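CRISPR-associated endonuclease Cas12b (Alicyclobacillus acidoterrestris, PDB 5U31) cuts invading DNA as an RNA-guided CRISPR endonuclease that recognises a protospacer adjacent motif and depends on a divalent metal ion for optimal activity. Local coordinates at residues G136-A141 against D178-L183; A130-V135 against L188-R193. The protein carries 3 engineered substitutions. One frame throughout, in Å; residues are numbered along the deposited sequence.

Both interactions belong to the REC1 domain, with centres 11 Å apart and some 46 to 47 Å from the centre of the chain. Residues 131-141 follow helix 118-130 as one continuous loop: interaction 2, beginning at the helix end, holds its first half against residues 188-193, and interaction 1 lays its second half on helix 176-185. The two contacts meet directly, through a probable hydrogen bond between Leu183 O and Leu188 N (2.9 Å) and through packing of Ile140 CD1 on Val135 CG1 (3.6 Å). Along this loop, backbone amides of Val135 and Gly137 bind successive phosphates of DNA chain D, those of DT6 and DT7.

Interaction 1 (G136-A141 against D178-L183); sequences GGLGIA and DVLRAL. With nucleotides of chain D.
Leu180 and Leu138 join the glycine-rich loop to helix 176-185, and they do so by apolar packing, with no hydrogen bond between the two segments. The close part lies at Leu180. With CG anti to the carbonyl carbon (chi1 -72°), Leu180 extends CD1 toward the loop backbone, where the methyl meets Gly136 O at 3.4 Å and Gly137 CA at 3.7 Å. Gly137, at a positive phi, presents only backbone to Leu180 CD1 at this point. Pro128 of helix 118-130 also packs on Leu180, placing it in the buried part of the contact.

Toward solvent the fit is looser. Leu138 contributes a single branch, CD2, which rests 4.0 Å from Leu180 CB and 4.1 Å from Arg181 CG. The same methyl lies over one face of the Arg181 guanidinium, displaced toward its rim; the bend of the arginine chain at chi3 (-107°) carries the group to that place. Arg181 itself is exposed.

The other side of the loop faces DNA. Gly137 N donates a nearly straight hydrogen bond (168°) to OP2 of DT7 in chain D, 2.9 Å away, and Gly136 CA lies beside this oxygen. Gly137 therefore meets Leu180 with its CA and the phosphate with its N. Backbone-amide recognition of a phosphate by a glycine-rich loop backed by a helix is a sequence-independent form of DNA binding, here within the helical REC1 domain.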
ATOM      1  N   GLY A 136     -13.827 -44.396   1.302  1.00 31.28           N
ATOM      2  CA  GLY A 136     -13.776 -43.205   2.122  1.00 32.03           C
ATOM      3  C   GLY A 136     -15.048 -42.381   2.049  1.00 31.05           C
ATOM      4  O   GLY A 136     -15.877 -42.534   1.150  1.00 30.85           O
ATOM      5  N   GLY A 137     -15.184 -41.485   3.025  1.00 30.86           N
ATOM      6  CA  GLY A 137     -16.353 -40.635   3.203  1.00 39.01           C
ATOM      7  C   GLY A 137     -17.525 -41.332   3.852  1.00 40.54           C
ATOM      8  O   GLY A 137     -18.309 -40.704   4.571  1.00 53.42           O
ATOM      9  N   LEU A 138     -17.661 -42.634   3.603  1.00 31.91           N
ATOM     10  CA  LEU A 138     -18.671 -43.440   4.269  1.00 36.97           C
ATOM     11  C   LEU A 138     -18.232 -43.655   5.711  1.00 42.53           C
ATOM     12  O   LEU A 138     -17.366 -42.929   6.214  1.00 58.49           O
ATOM     13  CB  LEU A 138     -18.866 -44.758   3.520  1.00 44.81           C
ATOM     14  CG  LEU A 138     -18.936 -44.619   1.987  1.00 32.31           C
ATOM     15  CD1 LEU A 138     -18.857 -45.948   1.250  1.00 32.58           C
ATOM     16  CD2 LEU A 138     -20.192 -43.866   1.574  1.00 45.82           C
ATOM     17  N   GLY A 139     -18.811 -44.634   6.390  1.00 34.43           N
ATOM     18  CA  GLY A 139     -18.394 -44.897   7.756  1.00 50.96           C
ATOM     19  C   GLY A 139     -17.841 -46.294   7.929  1.00 50.73           C
ATOM     20  O   GLY A 139     -17.964 -46.899   8.999  1.00 64.96           O
ATOM     21  N   ILE A 140     -17.231 -46.820   6.873  1.00 35.41           N
ATOM     22  CA  ILE A 140     -16.775 -48.200   6.854  1.00 43.38           C
ATOM     23  C   ILE A 140     -15.319 -48.321   7.285  1.00 48.20           C
ATOM     24  O   ILE A 140     -14.971 -49.211   8.062  1.00 36.53           O
ATOM     25  CB  ILE A 140     -16.992 -48.800   5.449  1.00 40.24           C
ATOM     26  CG1 ILE A 140     -18.452 -48.642   5.023  1.00 52.18           C
ATOM     27  CG2 ILE A 140     -16.618 -50.258   5.429  1.00 35.47           C
ATOM     28  CD1 ILE A 140     -18.764 -49.274   3.674  1.00 46.00           C
ATOM     29  N   ALA A 141     -14.461 -47.421   6.806  1.00 54.10           N
ATOM     30  CA  ALA A 141     -13.028 -47.573   7.014  1.00 39.82           C
ATOM     31  C   ALA A 141     -12.670 -47.499   8.492  1.00 47.20           C
ATOM     32  O   ALA A 141     -13.226 -46.698   9.250  1.00 48.60           O
ATOM     33  CB  ALA A 141     -12.268 -46.501   6.234  1.00 39.72           C
ATOM     34  N   ASP A 178     -24.300 -39.689   2.435  1.00 43.24           N
ATOM     35  CA  ASP A 178     -25.512 -39.821   1.632  1.00 43.82           C
ATOM     36  C   ASP A 178     -25.275 -39.374   0.195  1.00 32.40           C
ATOM     37  O   ASP A 178     -25.723 -40.039  -0.747  1.00 43.66           O
ATOM     38  CB  ASP A 178     -26.658 -39.035   2.266  1.00 50.44           C
ATOM     39  CG  ASP A 178     -27.135 -39.650   3.569  1.00 62.17           C
ATOM     40  OD1 ASP A 178     -26.588 -39.296   4.636  1.00 63.57           O
ATOM     41  OD2 ASP A 178     -28.057 -40.491   3.529  1.00 71.96           O
ATOM     42  N   VAL A 179     -24.568 -38.258   0.004  1.00 31.85           N
ATOM     43  CA  VAL A 179     -24.247 -37.817  -1.351  1.00 31.43           C
ATOM     44  C   VAL A 179     -23.423 -38.874  -2.072  1.00 31.24           C
ATOM     45  O   VAL A 179     -23.685 -39.195  -3.238  1.00 31.27           O
ATOM     46  CB  VAL A 179     -23.521 -36.461  -1.323  1.00 30.90           C
ATOM     47  CG1 VAL A 179     -22.898 -36.177  -2.677  1.00 30.47           C
ATOM     48  CG2 VAL A 179     -24.488 -35.354  -0.943  1.00 31.15           C
ATOM     49  N   LEU A 180     -22.424 -39.436  -1.390  1.00 31.11           N
ATOM     50  CA  LEU A 180     -21.609 -40.480  -2.003  1.00 31.01           C
ATOM     51  C   LEU A 180     -22.460 -41.677  -2.398  1.00 38.75           C
ATOM     52  O   LEU A 180     -22.355 -42.184  -3.522  1.00 46.94           O
ATOM     53  CB  LEU A 180     -20.496 -40.908  -1.051  1.00 30.93           C
ATOM     54  CG  LEU A 180     -19.376 -39.891  -0.858  1.00 31.15           C
ATOM     55  CD1 LEU A 180     -18.345 -40.433   0.112  1.00 30.47           C
ATOM     56  CD2 LEU A 180     -18.746 -39.557  -2.200  1.00 29.98           C
ATOM     57  N   ARG A 181     -23.315 -42.143  -1.487  1.00 32.06           N
ATOM     58  CA  ARG A 181     -24.163 -43.284  -1.806  1.00 32.62           C
ATOM     59  C   ARG A 181     -25.146 -42.946  -2.919  1.00 39.58           C
ATOM     60  O   ARG A 181     -25.453 -43.798  -3.758  1.00 45.10           O
ATOM     61  CB  ARG A 181     -24.895 -43.767  -0.558  1.00 33.24           C
ATOM     62  CG  ARG A 181     -24.026 -44.587   0.376  1.00 37.14           C
ATOM     63  CD  ARG A 181     -24.863 -45.251   1.455  1.00 69.68           C
ATOM     64  NE  ARG A 181     -24.686 -44.627   2.764  1.00 81.84           N
ATOM     65  CZ  ARG A 181     -23.899 -45.111   3.720  1.00 80.63           C
ATOM     66  NH1 ARG A 181     -23.801 -44.480   4.883  1.00 74.56           N
ATOM     67  NH2 ARG A 181     -23.213 -46.229   3.515  1.00 74.93           N
ATOM     68  N   ALA A 182     -25.642 -41.708  -2.951  1.00 44.62           N
ATOM     69  CA  ALA A 182     -26.501 -41.295  -4.055  1.00 32.77           C
ATOM     70  C   ALA A 182     -25.740 -41.337  -5.374  1.00 32.37           C
ATOM     71  O   ALA A 182     -26.223 -41.898  -6.364  1.00 38.64           O
ATOM     72  CB  ALA A 182     -27.062 -39.897  -3.800  1.00 32.74           C
ATOM     73  N   LEU A 183     -24.541 -40.743  -5.405  1.00 31.76           N
ATOM     74  CA  LEU A 183     -23.698 -40.839  -6.593  1.00 36.19           C
ATOM     75  C   LEU A 183     -23.510 -42.290  -7.019  1.00 31.69           C
ATOM     76  O   LEU A 183     -23.611 -42.615  -8.207  1.00 31.80           O
ATOM     77  CB  LEU A 183     -22.342 -40.173  -6.339  1.00 30.83           C
ATOM     78  CG  LEU A 183     -22.317 -38.640  -6.320  1.00 34.25           C
ATOM     79  CD1 LEU A 183     -21.047 -38.111  -5.683  1.00 30.02           C
ATOM     80  CD2 LEU A 183     -22.447 -38.097  -7.722  1.00 30.46           C
TER
ATOM     81  P    DT D   7     -12.681 -42.444   5.848  1.00 32.38           P
ATOM     82  OP1  DT D   7     -13.870 -43.181   6.338  1.00 35.03           O
ATOM     83  OP2  DT D   7     -12.815 -41.495   4.719  1.00 35.00           O
ATOM     84  O5'  DT D   7     -12.045 -41.684   7.099  1.00 31.89           O
ATOM     85  C5'  DT D   7     -11.865 -42.373   8.313  1.00 32.59           C
ATOM     86  C4'  DT D   7     -11.141 -41.504   9.311  1.00 32.71           C
ATOM     87  O4'  DT D   7      -9.861 -41.101   8.752  1.00 34.30           O
ATOM     88  C3'  DT D   7     -11.871 -40.203   9.685  1.00 32.36           C
ATOM     89  O3'  DT D   7     -11.783 -39.995  11.094  1.00 34.83           O
ATOM     90  C2'  DT D   7     -11.090 -39.147   8.910  1.00 36.70           C
ATOM     91  C1'  DT D   7      -9.691 -39.727   8.975  1.00 39.53           C
ATOM     92  N1   DT D   7      -8.774 -39.173   7.949  1.00 40.70           N
ATOM     93  C2   DT D   7      -7.536 -38.712   8.334  1.00 41.61           C
ATOM     94  O2   DT D   7      -7.139 -38.743   9.485  1.00 44.01           O
ATOM     95  N3   DT D   7      -6.774 -38.207   7.320  1.00 30.76           N
ATOM     96  C4   DT D   7      -7.117 -38.117   5.986  1.00 30.27           C
ATOM     97  O4   DT D   7      -6.364 -37.645   5.150  1.00 33.43           O
ATOM     98  C5   DT D   7      -8.426 -38.616   5.647  1.00 30.28           C
ATOM     99  C7   DT D   7      -8.905 -38.561   4.228  1.00 29.85           C
ATOM    100  C6   DT D   7      -9.188 -39.107   6.635  1.00 31.52           C
ATOM    101  P    DT D   6     -10.303 -45.117   0.622  1.00 42.50           P
ATOM    102  OP1  DT D   6     -11.217 -46.272   0.759  1.00 43.85           O
ATOM    103  OP2  DT D   6     -10.579 -44.007  -0.328  1.00 30.63           O
ATOM    104  O5'  DT D   6     -10.112 -44.450   2.063  1.00 31.33           O
ATOM    105  C5'  DT D   6      -9.929 -45.258   3.196  1.00 31.95           C
ATOM    106  C4'  DT D   6      -9.600 -44.404   4.400  1.00 31.97           C
ATOM    107  O4'  DT D   6      -8.296 -43.829   4.246  1.00 31.74           O
ATOM    108  C3'  DT D   6     -10.514 -43.206   4.599  1.00 31.56           C
ATOM    109  O3'  DT D   6     -11.572 -43.542   5.466  1.00 31.99           O
ATOM    110  C2'  DT D   6      -9.595 -42.138   5.221  1.00 34.55           C
ATOM    111  C1'  DT D   6      -8.206 -42.776   5.165  1.00 31.61           C
ATOM    112  N1   DT D   6      -7.141 -41.839   4.739  1.00 31.18           N
ATOM    113  C2   DT D   6      -6.188 -41.468   5.652  1.00 31.40           C
ATOM    114  O2   DT D   6      -6.167 -41.886   6.795  1.00 37.39           O
ATOM    115  N3   DT D   6      -5.249 -40.591   5.180  1.00 31.02           N
ATOM    116  C4   DT D   6      -5.173 -40.056   3.911  1.00 30.47           C
ATOM    117  O4   DT D   6      -4.286 -39.274   3.584  1.00 30.22           O
ATOM    118  C5   DT D   6      -6.213 -40.479   2.998  1.00 30.28           C
ATOM    119  C7   DT D   6      -6.241 -39.962   1.592  1.00 29.77           C
ATOM    120  C6   DT D   6      -7.136 -41.343   3.451  1.00 30.63           C
TER

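Interaction 2 (A130-V135 against L188-R193). With SO4 (sulfate ion), chain F; nucleotides of chain D.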
ATOM      1  N   ALA A 130     -12.918 -40.372  -7.382  1.00 28.94           N
ATOM      2  CA  ALA A 130     -12.133 -40.832  -8.521  1.00 31.14           C
ATOM      3  C   ALA A 130     -11.696 -42.284  -8.436  1.00 34.96           C
ATOM      4  O   ALA A 130     -11.325 -42.854  -9.470  1.00 37.31           O
ATOM      5  CB  ALA A 130     -10.888 -39.953  -8.710  1.00 38.68           C
ATOM      6  N   ASP A 131     -11.726 -42.901  -7.261  1.00 29.59           N
ATOM      7  CA  ASP A 131     -11.326 -44.292  -7.110  1.00 33.92           C
ATOM      8  C   ASP A 131     -12.549 -45.180  -7.296  1.00 37.51           C
ATOM      9  O   ASP A 131     -13.556 -45.015  -6.599  1.00 38.81           O
ATOM     10  CB  ASP A 131     -10.692 -44.522  -5.738  1.00 44.53           C
ATOM     11  CG  ASP A 131      -9.908 -45.809  -5.661  1.00 55.25           C
ATOM     12  OD1 ASP A 131      -8.720 -45.749  -5.285  1.00 62.01           O
ATOM     13  OD2 ASP A 131     -10.472 -46.875  -5.978  1.00 58.54           O
ATOM     14  N   LYS A 132     -12.457 -46.113  -8.245  1.00 49.34           N
ATOM     15  CA  LYS A 132     -13.564 -47.023  -8.510  1.00 50.21           C
ATOM     16  C   LYS A 132     -13.960 -47.809  -7.268  1.00 42.06           C
ATOM     17  O   LYS A 132     -15.145 -48.107  -7.076  1.00 38.93           O
ATOM     18  CB  LYS A 132     -13.185 -47.981  -9.639  1.00 66.86           C
ATOM     19  CG  LYS A 132     -14.286 -48.254 -10.641  1.00 90.42           C
ATOM     20  CD  LYS A 132     -13.717 -48.937 -11.877  1.00108.10           C
ATOM     21  CE  LYS A 132     -14.690 -48.891 -13.047  1.00112.67           C
ATOM     22  NZ  LYS A 132     -14.103 -49.485 -14.284  1.00108.86           N
ATOM     23  N   ASP A 133     -12.996 -48.144  -6.409  1.00 44.98           N
ATOM     24  CA  ASP A 133     -13.232 -49.020  -5.269  1.00 42.17           C
ATOM     25  C   ASP A 133     -13.097 -48.297  -3.938  1.00 34.48           C
ATOM     26  O   ASP A 133     -12.858 -48.941  -2.911  1.00 40.61           O
ATOM     27  CB  ASP A 133     -12.273 -50.210  -5.308  1.00 46.06           C
ATOM     28  CG  ASP A 133     -12.277 -50.924  -6.647  1.00 55.57           C
ATOM     29  OD1 ASP A 133     -13.361 -51.351  -7.106  1.00 53.63           O
ATOM     30  OD2 ASP A 133     -11.186 -51.054  -7.244  1.00 63.27           O
ATOM     31  N   ALA A 134     -13.243 -46.977  -3.929  1.00 35.19           N
ATOM     32  CA  ALA A 134     -13.012 -46.217  -2.709  1.00 31.14           C
ATOM     33  C   ALA A 134     -14.123 -46.455  -1.695  1.00 31.47           C
ATOM     34  O   ALA A 134     -15.291 -46.640  -2.052  1.00 39.67           O
ATOM     35  CB  ALA A 134     -12.901 -44.728  -3.015  1.00 34.09           C
ATOM     36  N   VAL A 135     -13.738 -46.462  -0.421  1.00 35.82           N
ATOM     37  CA  VAL A 135     -14.659 -46.609   0.699  1.00 32.06           C
ATOM     38  C   VAL A 135     -14.621 -45.407   1.625  1.00 35.70           C
ATOM     39  O   VAL A 135     -15.314 -45.400   2.646  1.00 49.55           O
ATOM     40  CB  VAL A 135     -14.373 -47.898   1.494  1.00 32.75           C
ATOM     41  CG1 VAL A 135     -15.644 -48.433   2.103  1.00 33.98           C
ATOM     42  CG2 VAL A 135     -13.741 -48.946   0.596  1.00 61.47           C
ATOM     43  N   LEU A 188     -22.387 -43.079 -10.824  1.00 31.62           N
ATOM     44  CA  LEU A 188     -21.302 -42.109 -10.799  1.00 31.06           C
ATOM     45  C   LEU A 188     -20.272 -42.425  -9.721  1.00 48.98           C
ATOM     46  O   LEU A 188     -19.680 -41.504  -9.146  1.00 47.68           O
ATOM     47  CB  LEU A 188     -21.866 -40.705 -10.595  1.00 30.91           C
ATOM     48  CG  LEU A 188     -22.933 -40.274 -11.599  1.00 31.26           C
ATOM     49  CD1 LEU A 188     -23.705 -39.076 -11.073  1.00 31.27           C
ATOM     50  CD2 LEU A 188     -22.292 -39.964 -12.950  1.00 31.16           C
ATOM     51  N   LYS A 189     -20.055 -43.713  -9.429  1.00 61.33           N
ATOM     52  CA  LYS A 189     -19.141 -44.077  -8.348  1.00 56.76           C
ATOM     53  C   LYS A 189     -17.742 -43.539  -8.593  1.00 75.73           C
ATOM     54  O   LYS A 189     -17.144 -42.984  -7.655  1.00105.56           O
ATOM     55  CB  LYS A 189     -19.134 -45.594  -8.145  1.00 56.08           C
ATOM     56  CG  LYS A 189     -18.215 -46.044  -7.023  1.00 54.45           C
ATOM     57  CD  LYS A 189     -18.657 -45.463  -5.691  1.00 46.13           C
ATOM     58  CE  LYS A 189     -17.877 -46.080  -4.544  1.00 34.23           C
ATOM     59  NZ  LYS A 189     -16.421 -45.876  -4.732  1.00 36.95           N
ATOM     60  N   PRO A 190     -17.163 -43.666  -9.777  1.00 61.07           N
ATOM     61  CA  PRO A 190     -16.138 -42.694 -10.162  1.00 42.44           C
ATOM     62  C   PRO A 190     -16.820 -41.520 -10.842  1.00 46.91           C
ATOM     63  O   PRO A 190     -17.391 -41.676 -11.925  1.00 50.73           O
ATOM     64  CB  PRO A 190     -15.227 -43.480 -11.117  1.00 30.18           C
ATOM     65  CG  PRO A 190     -15.751 -44.903 -11.102  1.00 34.05           C
ATOM     66  CD  PRO A 190     -17.183 -44.809 -10.699  1.00 42.96           C
ATOM     67  N   LEU A 191     -16.827 -40.357 -10.196  1.00 39.79           N
ATOM     68  CA  LEU A 191     -17.344 -39.165 -10.857  1.00 29.47           C
ATOM     69  C   LEU A 191     -16.316 -38.615 -11.834  1.00 29.27           C
ATOM     70  O   LEU A 191     -16.610 -38.425 -13.020  1.00 39.27           O
ATOM     71  CB  LEU A 191     -17.711 -38.103  -9.819  1.00 29.25           C
ATOM     72  CG  LEU A 191     -18.842 -37.098 -10.079  1.00 33.05           C
ATOM     73  CD1 LEU A 191     -18.470 -35.741  -9.507  1.00 29.01           C
ATOM     74  CD2 LEU A 191     -19.222 -36.976 -11.545  1.00 29.59           C
HETATM   75  N   MSE A 192     -15.103 -38.376 -11.351  1.00 33.53           N
HETATM   76  CA  MSE A 192     -14.044 -37.773 -12.140  1.00 39.91           C
HETATM   77  C   MSE A 192     -12.947 -38.773 -12.428  1.00 42.30           C
HETATM   78  O   MSE A 192     -12.997 -39.915 -11.978  1.00 42.25           O
HETATM   79  CB  MSE A 192     -13.455 -36.576 -11.406  1.00 33.15           C
HETATM   80  CG  MSE A 192     -14.470 -35.544 -10.991  1.00 45.22           C
HETATM   81 SE   MSE A 192     -13.742 -34.395  -9.604  1.00 52.71          SE
HETATM   82  CE  MSE A 192     -15.262 -33.210  -9.366  1.00 67.27           C
ATOM     83  N   ARG A 193     -11.938 -38.330 -13.162  1.00 28.86           N
ATOM     84  CA  ARG A 193     -10.807 -39.175 -13.492  1.00 29.03           C
ATOM     85  C   ARG A 193      -9.633 -38.850 -12.583  1.00 29.48           C
ATOM     86  O   ARG A 193      -9.521 -37.745 -12.049  1.00 37.15           O
ATOM     87  CB  ARG A 193     -10.409 -38.993 -14.956  1.00 29.24           C
ATOM     88  CG  ARG A 193     -11.608 -38.843 -15.875  1.00 29.46           C
ATOM     89  CD  ARG A 193     -11.215 -38.774 -17.330  1.00 29.77           C
ATOM     90  NE  ARG A 193     -11.475 -40.047 -17.986  1.00 48.87           N
ATOM     91  CZ  ARG A 193     -12.627 -40.355 -18.567  1.00 40.41           C
ATOM     92  NH1 ARG A 193     -13.615 -39.473 -18.580  1.00 30.42           N
ATOM     93  NH2 ARG A 193     -12.787 -41.539 -19.139  1.00 49.92           N
TER
HETATM   94  S   SO4 F1201     -14.493 -36.233 -18.025  1.00 55.68           S
HETATM   95  O1  SO4 F1201     -14.707 -34.797 -18.190  1.00 54.81           O
HETATM   96  O2  SO4 F1201     -15.637 -36.941 -18.594  1.00 74.88           O
HETATM   97  O3  SO4 F1201     -13.264 -36.620 -18.714  1.00 51.73           O
HETATM   98  O4  SO4 F1201     -14.381 -36.578 -16.611  1.00 42.51           O
ATOM     99  P    DT D   6     -10.303 -45.117   0.622  1.00 42.50           P
ATOM    100  OP1  DT D   6     -11.217 -46.272   0.759  1.00 43.85           O
ATOM    101  OP2  DT D   6     -10.579 -44.007  -0.328  1.00 30.63           O
ATOM    102  O5'  DT D   6     -10.112 -44.450   2.063  1.00 31.33           O
ATOM    103  C5'  DT D   6      -9.929 -45.258   3.196  1.00 31.95           C
ATOM    104  C4'  DT D   6      -9.600 -44.404   4.400  1.00 31.97           C
ATOM    105  O4'  DT D   6      -8.296 -43.829   4.246  1.00 31.74           O
ATOM    106  C3'  DT D   6     -10.514 -43.206   4.599  1.00 31.56           C
ATOM    107  O3'  DT D   6     -11.572 -43.542   5.466  1.00 31.99           O
ATOM    108  C2'  DT D   6      -9.595 -42.138   5.221  1.00 34.55           C
ATOM    109  C1'  DT D   6      -8.206 -42.776   5.165  1.00 31.61           C
ATOM    110  N1   DT D   6      -7.141 -41.839   4.739  1.00 31.18           N
ATOM    111  C2   DT D   6      -6.188 -41.468   5.652  1.00 31.40           C
ATOM    112  O2   DT D   6      -6.167 -41.886   6.795  1.00 37.39           O
ATOM    113  N3   DT D   6      -5.249 -40.591   5.180  1.00 31.02           N
ATOM    114  C4   DT D   6      -5.173 -40.056   3.911  1.00 30.47           C
ATOM    115  O4   DT D   6      -4.286 -39.274   3.584  1.00 30.22           O
ATOM    116  C5   DT D   6      -6.213 -40.479   2.998  1.00 30.28           C
ATOM    117  C7   DT D   6      -6.241 -39.962   1.592  1.00 29.77           C
ATOM    118  C6   DT D   6      -7.136 -41.343   3.451  1.00 30.63           C
TER
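This is a partly buried loop-to-loop contact in the REC1 domain, in which a lysine and a proline from residues 188-193 secure the turn that follows helix 118-130. Lys189 supplies the polar link. Its chain sets out with CG anti to the backbone N (chi1 -179°) and then bends at chi2 and chi4, bringing NZ against the backbone of the turn. There Lys189 NZ donates to Ala134 O at 3.0 Å, with the donor tilted 16° from the carbonyl plane, and makes a weak, longer bond to Lys132 O. The ammonium group thus ties together two carbonyls of the turn. Asp131 and Asp133 lie nearby without touching it, and their negative charges may favour the lysine's position.

Apolar contact runs alongside. Pro190 CG meets Lys132 CG at 3.7 Å, joining the proline ring to the aliphatic root of a lysine whose chain extends beyond CG. At the end of the helix, Ala130 CA packs against Met192 O at 3.7 Å, while the side chain of Met192, a selenomethionine, leads away to Tyr36, Trp40 and Leu44 of helix 17-45.

Farther along, Arg193 forms a salt bridge with Glu83, and its NH1 also donates to O3 of a sulfate ion, probably from the crystallisation liquor, at 2.9 Å. Tyr36 and Trp40 bind the same ion.

Within residues 130-135, Asp131 OD2 accepts from Asp133 N through its anti lone pair, at 2.9 Å. Just beyond, Val135 N donates to OP1 of DT6 in chain D at 2.8 Å. The arrangement is an Asx turn overlapping a type I beta turn from Asp131 to Ala134, leading directly into a backbone phosphate-binding site for DNA.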